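Local coordinates for protein cadherin-23 (Mus musculus, PDB 5UZ8) that probably mediates calcium-dependent adhesion and carries mechanical force in hearing, as a chain of extracellular cadherin repeats joined by calcium-binding linkers, at residues Thr188-Lys192 against Arg203-Val207. Residues are numbered along the deposited sequence; the frame is centred on the assembly and turned at random.
Sequences TALAK and RENSV
With CG placed between its backbone N and carbonyl carbon (chi1 67°) and extended beyond, Glu204 stands its carboxylate up from its own strand, where Leu190 and Lys192 of the neighbouring strand reach it, one at each oxygen. Leu190 meets it obliquely: CG lies anti to the backbone N (chi1 -167°), and the second torsion then swings CD1 toward the partner strand, where CD1 lies 3.7 Å from Glu204 OE1 and 3.5 Å from Asn205 O. Lys192 runs alongside Glu204, pointing the same way, and the bend at its third torsion lays CE 3.6 Å from Glu204 OE2. The ammonium stays further off, NZ to OE2 being 4.2 Å, so the attraction is probably a loose electrostatic one rather than a salt bridge. Further along this face, Thr188 CG2 packs on Ser206 CB.

The backbones beneath are paired antiparallel. Ala189 and Val207 form one hydrogen-bonded pair, in which Ala189 N to Val207 O and Val207 N to Ala189 O are each 2.9 Å; Ala191 and Asn205 form the next, where the bond from Ala191 N to Asn205 O is almost straight (177° at the hydrogen). The non-hydrogen-bonded pairs, Leu190 with Ser206 and Lys192 with Glu204, bring CA-H groups against carbonyl oxygens, including Ser206 CA at 3.1 Å from Ala189 O. The opposite face is apolar where Ala189 CB touches Val207 CG1 at 4.0 Å, and both residues are buried.

Asn205, also on that face, donates through ND2 to Pro114 O, while Arg203 reaches Asn110 O and Asn113 OD1 in the calcium-binding linker to the preceding repeat. The contact is a beta hairpin within the Greek-key cadherin repeat: strand 184-193 is flanked on its other edge by strand 151-155, strand 204-214 pairs in parallel with strand 121-126, and Phe116 of strand 115-116 packs against Ala191 and Val207.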
loop_
_atom_site.group_PDB
_atom_site.type_symbol
_atom_site.label_atom_id
_atom_site.label_comp_id
_atom_site.label_asym_id
_atom_site.label_seq_id
_atom_site.Cartn_x
_atom_site.Cartn_y
_atom_site.Cartn_z
ATOM N N THR A 188 -1.902 0.463 6.258
ATOM C CA THR A 188 -2.133 1.532 5.291
ATOM C C THR A 188 -0.796 2.005 4.739
ATOM O O THR A 188 0.042 2.494 5.501
ATOM C CB THR A 188 -2.857 2.707 5.960
ATOM O OG1 THR A 188 -4.115 2.250 6.495
ATOM C CG2 THR A 188 -3.101 3.808 4.957
ATOM N N ALA A 189 -0.616 1.876 3.427
ATOM C CA ALA A 189 0.543 2.421 2.727
ATOM C C ALA A 189 0.126 3.730 2.054
ATOM O O ALA A 189 -0.972 3.808 1.482
ATOM C CB ALA A 189 1.065 1.451 1.696
ATOM N N LEU A 190 0.995 4.741 2.128
ATOM C CA LEU A 190 0.705 6.072 1.590
ATOM C C LEU A 190 1.721 6.398 0.496
ATOM O O LEU A 190 2.895 6.079 0.664
ATOM C CB LEU A 190 0.842 7.082 2.698
ATOM C CG LEU A 190 0.308 8.474 2.473
ATOM C CD1 LEU A 190 -1.217 8.463 2.383
ATOM C CD2 LEU A 190 0.726 9.328 3.667
ATOM N N ALA A 191 1.252 6.997 -0.599
ATOM C CA ALA A 191 2.125 7.539 -1.640
ATOM C C ALA A 191 1.887 9.049 -1.662
ATOM O O ALA A 191 0.734 9.481 -1.781
ATOM C CB ALA A 191 1.783 6.932 -2.981
ATOM N N LYS A 192 2.950 9.838 -1.515
ATOM C CA LYS A 192 2.829 11.295 -1.433
ATOM C C LYS A 192 3.828 11.911 -2.422
ATOM O O LYS A 192 5.024 11.571 -2.419
ATOM C CB LYS A 192 3.060 11.755 -0.001
ATOM C CG LYS A 192 2.931 13.245 0.257
ATOM C CD LYS A 192 3.284 13.594 1.721
ATOM C CE LYS A 192 2.479 12.822 2.738
ATOM N NZ LYS A 192 2.621 13.385 4.122
ATOM N N ARG A 203 0.230 16.022 -2.919
ATOM C CA ARG A 203 -0.927 15.181 -3.106
ATOM C C ARG A 203 -0.577 13.748 -2.737
ATOM O O ARG A 203 0.577 13.325 -2.818
ATOM C CB ARG A 203 -1.394 15.236 -4.570
ATOM C CG ARG A 203 -2.041 16.519 -4.983
ATOM C CD ARG A 203 -2.351 16.559 -6.473
ATOM N NE ARG A 203 -3.160 17.732 -6.827
ATOM C CZ ARG A 203 -4.487 17.824 -6.727
ATOM N NH1 ARG A 203 -5.090 18.934 -7.107
ATOM N NH2 ARG A 203 -5.233 16.817 -6.292
ATOM N N GLU A 204 -1.600 13.007 -2.330
ATOM C CA GLU A 204 -1.413 11.655 -1.845
ATOM C C GLU A 204 -2.592 10.749 -2.162
ATOM O O GLU A 204 -3.727 11.228 -2.417
ATOM C CB GLU A 204 -1.212 11.673 -0.341
ATOM C CG GLU A 204 -2.432 12.099 0.468
ATOM C CD GLU A 204 -2.107 12.273 1.937
ATOM O OE1 GLU A 204 -2.833 11.720 2.777
ATOM O OE2 GLU A 204 -1.125 12.981 2.269
ATOM N N ASN A 205 -2.347 9.466 -1.961
ATOM C CA ASN A 205 -3.392 8.467 -1.880
ATOM C C ASN A 205 -2.868 7.342 -1.010
ATOM O O ASN A 205 -1.634 7.144 -0.877
ATOM C CB ASN A 205 -3.748 7.899 -3.260
ATOM C CG ASN A 205 -4.899 8.632 -3.934
ATOM O OD1 ASN A 205 -5.958 8.818 -3.346
ATOM N ND2 ASN A 205 -4.701 9.042 -5.184
ATOM N N SER A 206 -3.793 6.606 -0.432
ATOM C CA SER A 206 -3.419 5.439 0.374
ATOM C C SER A 206 -4.009 4.169 -0.194
ATOM O O SER A 206 -5.012 4.198 -0.909
ATOM C CB SER A 206 -3.920 5.652 1.787
ATOM O OG SER A 206 -5.326 5.802 1.797
ATOM N N VAL A 207 -3.463 3.046 0.241
ATOM C CA VAL A 207 -3.981 1.737 -0.087
ATOM C C VAL A 207 -3.822 0.794 1.120
ATOM O O VAL A 207 -2.938 1.032 1.974
ATOM C CB VAL A 207 -3.279 1.178 -1.327
ATOM C CG1 VAL A 207 -1.846 0.804 -1.029
ATOM C CG2 VAL A 207 -4.003 -0.014 -1.893
#